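Local coordinates for probable ABC transporter extracellular-binding protein YckB (Bacillus subtilis, PDB 2IEE), which probably serves as the extracellular solute-binding component of a binding-protein-dependent ABC transport system, at residues T113-K118 against I196-D201; T141-V146 against I202-N207. One frame throughout, in Å; residues are numbered along the deposited sequence.

Interaction 1: residues T113-K118 against I196-D201; sequences TAIVRK and ITIHPD
I115 and I198 both hold CG1 trans to their own carbonyl carbon (chi1 -86° and -65°), which turns these branches toward each other on one face of the sheet, CG1 to CG1 4.2 Å. The two form a non-hydrogen-bonded pair where strands 108-116 and 197-214 run antiparallel as neighbours in the mixed sheet of the periplasmic-binding-protein fold. On the same face I115 CG2 meets I196 CB at 4.0 Å; helix 162-171 adds L166 over I115 and I196, while helix 181-190 packs T185 and L188 on I198. V116 and T197 follow as the hydrogen-bonded pair. V116 N donates a hydrogen bond to T197 O at 2.9 Å, and T197 N returns a more bent bond to V116 O. H199 N lies 2.7 Å from A114 O in a nearly straight bond (170°). T197 CG2 rests on K118 CA at 3.7 Å as the first strand runs out. The H199 imidazole is held at both nitrogens: D201 N donates to ND1, near the ring plane, at 2.9 Å, and NE2 bonds to I124 O. The return link of the A114-H199 pair runs through one water, which accepts from A114 N at 2.9 Å and donates to H199 O at 2.8 Å.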
# COMPACT_ATOMS: atom_id res chain seq x y z
N THR A 113 -9.47 -1.68 -7.31
CA THR A 113 -10.91 -1.87 -7.40
C THR A 113 -11.53 -0.53 -7.77
O THR A 113 -10.81 0.42 -8.08
CB THR A 113 -11.52 -2.37 -6.07
OG1 THR A 113 -11.17 -1.48 -5.01
CG2 THR A 113 -11.00 -3.77 -5.75
N ALA A 114 -12.85 -0.46 -7.74
CA ALA A 114 -13.56 0.76 -8.07
C ALA A 114 -14.69 1.03 -7.10
O ALA A 114 -15.43 0.12 -6.72
CB ALA A 114 -14.11 0.67 -9.49
N ILE A 115 -14.83 2.28 -6.70
CA ILE A 115 -15.92 2.67 -5.83
C ILE A 115 -16.92 3.35 -6.75
O ILE A 115 -16.57 4.25 -7.51
CB ILE A 115 -15.47 3.64 -4.73
CG1 ILE A 115 -14.92 2.85 -3.54
CG2 ILE A 115 -16.63 4.53 -4.29
CD1 ILE A 115 -14.35 3.72 -2.44
N VAL A 116 -18.16 2.89 -6.68
CA VAL A 116 -19.24 3.42 -7.51
C VAL A 116 -20.44 3.64 -6.58
O VAL A 116 -20.34 3.38 -5.38
CB VAL A 116 -19.62 2.41 -8.62
CG1 VAL A 116 -18.44 2.22 -9.57
CG2 VAL A 116 -19.99 1.06 -8.00
N ARG A 117 -21.56 4.11 -7.13
CA ARG A 117 -22.75 4.32 -6.31
C ARG A 117 -23.32 2.99 -5.84
O ARG A 117 -23.29 2.00 -6.57
CB ARG A 117 -23.81 5.09 -7.10
CG ARG A 117 -23.60 6.60 -7.12
CD ARG A 117 -24.66 7.29 -7.96
NE ARG A 117 -24.44 7.10 -9.39
CZ ARG A 117 -23.42 7.63 -10.06
NH1 ARG A 117 -22.53 8.39 -9.44
NH2 ARG A 117 -23.31 7.43 -11.37
N LYS A 118 -23.84 2.96 -4.62
CA LYS A 118 -24.42 1.75 -4.07
C LYS A 118 -25.76 1.41 -4.73
O LYS A 118 -26.07 0.23 -4.94
CB LYS A 118 -24.63 1.88 -2.55
CG LYS A 118 -25.20 0.62 -1.89
CD LYS A 118 -25.52 0.83 -0.42
CE LYS A 118 -24.26 1.14 0.39
NZ LYS A 118 -24.58 1.46 1.80
N ILE A 196 -22.25 4.81 -1.65
CA ILE A 196 -21.05 4.32 -2.33
C ILE A 196 -20.80 2.88 -1.91
O ILE A 196 -21.27 2.42 -0.87
CB ILE A 196 -19.79 5.14 -1.95
CG1 ILE A 196 -19.49 4.97 -0.46
CG2 ILE A 196 -19.97 6.60 -2.32
CD1 ILE A 196 -18.19 5.62 -0.00
N THR A 197 -20.04 2.17 -2.74
CA THR A 197 -19.70 0.79 -2.44
C THR A 197 -18.58 0.41 -3.39
O THR A 197 -18.31 1.13 -4.36
CB THR A 197 -20.90 -0.15 -2.69
OG1 THR A 197 -20.54 -1.49 -2.31
CG2 THR A 197 -21.29 -0.13 -4.16
N ILE A 198 -17.91 -0.70 -3.10
CA ILE A 198 -16.84 -1.18 -3.96
C ILE A 198 -17.53 -2.07 -4.98
O ILE A 198 -18.31 -2.94 -4.60
CB ILE A 198 -15.82 -2.00 -3.15
CG1 ILE A 198 -15.12 -1.07 -2.14
CG2 ILE A 198 -14.82 -2.66 -4.09
CD1 ILE A 198 -14.05 -1.73 -1.29
N HIS A 199 -17.28 -1.83 -6.26
CA HIS A 199 -17.92 -2.65 -7.29
C HIS A 199 -17.54 -4.11 -7.08
O HIS A 199 -16.37 -4.44 -6.96
CB HIS A 199 -17.49 -2.18 -8.69
CG HIS A 199 -18.32 -2.76 -9.79
ND1 HIS A 199 -18.29 -4.09 -10.14
CD2 HIS A 199 -19.24 -2.18 -10.60
CE1 HIS A 199 -19.15 -4.31 -11.11
NE2 HIS A 199 -19.74 -3.17 -11.42
N PRO A 200 -18.54 -5.00 -7.04
CA PRO A 200 -18.32 -6.44 -6.83
C PRO A 200 -17.59 -7.24 -7.90
O PRO A 200 -17.07 -8.31 -7.60
CB PRO A 200 -19.74 -6.97 -6.59
CG PRO A 200 -20.57 -6.07 -7.46
CD PRO A 200 -19.98 -4.71 -7.18
N ASP A 201 -17.53 -6.75 -9.13
CA ASP A 201 -16.86 -7.54 -10.17
C ASP A 201 -15.55 -7.02 -10.73
O ASP A 201 -14.77 -7.78 -11.32
CB ASP A 201 -17.84 -7.80 -11.32
CG ASP A 201 -19.10 -8.50 -10.84
OD1 ASP A 201 -18.97 -9.54 -10.15
OD2 ASP A 201 -20.21 -8.02 -11.15
O HOH W 1 -14.24 -2.95 -7.96

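Interaction 2: residues T141-V146 against I202-N207; sequences TVYMEV and IKYMPN
V146 and Y204 are at the centre of a helix-on-sheet contact in the periplasmic-binding-protein fold, where helix 142-149 lies over strand 197-214, the two nearly antiparallel (155° between the axes of the short segments). V146 CG1 sits 4.1 Å above one face of the Y204 ring, offset toward its rim, and V146 CG2 reaches M205 CE at 3.8 Å. The Y204 side chain crosses that of Y143 at about a right angle, with Y204 OH, hydrogen-bonded to T113 O, at the Y143 ring edge, 3.6 Å from Y143 CD1. V142 and selenomethionine M205 meet tip to tip; a bend at chi3 (-48°) turns M205 CE to the valine, although the 3.2 Å between M205 CE and V142 CG2 is tighter than normal and the exact placement is doubtful. A leucine in place of Y204 would probably leave T113 O without the phenol that binds it, and V146 CG1 without a flat face to rest on. Within the helix, V142 CG1 also lies 4.1 Å above the centre of the Y143 ring. In the second shell T141, the N-cap, offers OG1 to the amides of Y143 and M144 in weak bonds. Behind M205, N207 ND2 donates to M205 O at 3.2 Å.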
# COMPACT_ATOMS: atom_id res chain seq x y z
N THR A 141 -1.38 8.59 -11.08
CA THR A 141 -1.17 7.28 -10.50
C THR A 141 -1.53 6.26 -11.55
O THR A 141 -2.16 6.58 -12.57
CB THR A 141 -2.06 7.04 -9.27
OG1 THR A 141 -3.43 7.07 -9.67
CG2 THR A 141 -1.82 8.11 -8.22
N VAL A 142 -1.15 5.01 -11.31
CA VAL A 142 -1.45 3.94 -12.24
C VAL A 142 -2.97 3.74 -12.27
O VAL A 142 -3.52 3.26 -13.26
CB VAL A 142 -0.75 2.64 -11.81
CG1 VAL A 142 -1.40 2.09 -10.55
CG2 VAL A 142 -0.79 1.64 -12.94
N TYR A 143 -3.64 4.12 -11.19
CA TYR A 143 -5.09 3.98 -11.11
C TYR A 143 -5.80 4.88 -12.12
O TYR A 143 -6.76 4.46 -12.77
CB TYR A 143 -5.57 4.28 -9.69
CG TYR A 143 -5.04 3.31 -8.66
CD1 TYR A 143 -5.47 1.99 -8.64
CD2 TYR A 143 -4.07 3.70 -7.75
CE1 TYR A 143 -4.95 1.08 -7.73
CE2 TYR A 143 -3.54 2.80 -6.83
CZ TYR A 143 -3.98 1.49 -6.83
OH TYR A 143 -3.44 0.58 -5.95
N MSE A 144 -5.33 6.13 -12.25
CA MSE A 144 -5.94 7.07 -13.19
C MSE A 144 -5.57 6.66 -14.62
O MSE A 144 -6.31 6.93 -15.57
CB MSE A 144 -5.45 8.50 -12.91
CG MSE A 144 -6.16 9.60 -13.71
SE MSE A 144 -8.09 9.63 -13.49
CE MSE A 144 -8.58 9.11 -15.28
N GLU A 145 -4.43 6.01 -14.76
CA GLU A 145 -3.97 5.54 -16.06
C GLU A 145 -4.92 4.44 -16.53
O GLU A 145 -5.27 4.35 -17.71
CB GLU A 145 -2.54 5.01 -15.95
CG GLU A 145 -1.77 5.06 -17.25
CD GLU A 145 -1.74 6.46 -17.83
OE1 GLU A 145 -1.43 7.41 -17.07
OE2 GLU A 145 -2.01 6.61 -19.05
N VAL A 146 -5.32 3.58 -15.59
CA VAL A 146 -6.23 2.50 -15.90
C VAL A 146 -7.53 3.11 -16.44
O VAL A 146 -8.02 2.72 -17.50
CB VAL A 146 -6.54 1.67 -14.64
CG1 VAL A 146 -7.67 0.68 -14.91
CG2 VAL A 146 -5.28 0.93 -14.21
N ILE A 202 -15.27 -5.74 -10.53
CA ILE A 202 -14.05 -5.16 -11.05
C ILE A 202 -12.85 -5.34 -10.11
O ILE A 202 -12.85 -4.86 -8.98
CB ILE A 202 -14.25 -3.66 -11.35
CG1 ILE A 202 -15.24 -3.51 -12.52
CG2 ILE A 202 -12.93 -2.99 -11.68
CD1 ILE A 202 -15.71 -2.08 -12.77
N LYS A 203 -11.85 -6.06 -10.60
CA LYS A 203 -10.61 -6.32 -9.88
C LYS A 203 -9.51 -6.28 -10.94
O LYS A 203 -9.62 -6.95 -11.97
CB LYS A 203 -10.63 -7.70 -9.21
CG LYS A 203 -11.75 -7.92 -8.18
CD LYS A 203 -11.74 -9.37 -7.68
CE LYS A 203 -12.74 -9.60 -6.55
NZ LYS A 203 -14.15 -9.33 -6.95
N TYR A 204 -8.46 -5.50 -10.71
CA TYR A 204 -7.39 -5.39 -11.70
C TYR A 204 -6.02 -5.13 -11.09
O TYR A 204 -5.90 -4.63 -9.97
CB TYR A 204 -7.71 -4.26 -12.68
CG TYR A 204 -7.96 -2.94 -11.98
CD1 TYR A 204 -9.21 -2.67 -11.42
CD2 TYR A 204 -6.94 -2.02 -11.78
CE1 TYR A 204 -9.42 -1.53 -10.67
CE2 TYR A 204 -7.15 -0.86 -11.03
CZ TYR A 204 -8.39 -0.63 -10.47
OH TYR A 204 -8.61 0.46 -9.68
N MSE A 205 -5.00 -5.47 -11.86
CA MSE A 205 -3.61 -5.25 -11.47
C MSE A 205 -3.19 -5.75 -10.10
O MSE A 205 -2.93 -4.96 -9.19
CB MSE A 205 -3.29 -3.76 -11.56
CG MSE A 205 -1.82 -3.44 -11.37
SE MSE A 205 -1.58 -1.63 -10.75
CE MSE A 205 -2.74 -0.75 -12.02
N PRO A 206 -3.09 -7.08 -9.92
CA PRO A 206 -2.68 -7.61 -8.62
C PRO A 206 -1.29 -7.08 -8.27
O PRO A 206 -0.51 -6.75 -9.15
CB PRO A 206 -2.69 -9.12 -8.85
CG PRO A 206 -2.30 -9.23 -10.30
CD PRO A 206 -3.14 -8.14 -10.94
N ASN A 207 -0.99 -6.99 -6.97
CA ASN A 207 0.30 -6.48 -6.53
C ASN A 207 0.62 -6.93 -5.11
O ASN A 207 -0.28 -7.33 -4.36
CB ASN A 207 0.30 -4.94 -6.60
CG ASN A 207 -0.83 -4.30 -5.76
OD1 ASN A 207 -0.76 -4.25 -4.53
ND2 ASN A 207 -1.85 -3.81 -6.44

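In the fold
From the N terminus the chain first lays down 113-118, then the helix start at 141-146, and only later 196-201 and 202-207, so the two interactions cross rather than nest. Interaction 1 closes a loop of 77 residues by pairing two sheet strands; interaction 2 closes one of 55 by setting helix 142-149 over the same sheet. Their later segments follow directly on one another along 196-207, making this run common to both. Across the 14 Å between their centres, T113 O of interaction 1 and Y204 OH of interaction 2 lie 2.7 Å apart, a probable hydrogen bond. Strands 108-116 and 197-214 and the helix are thereby tied together.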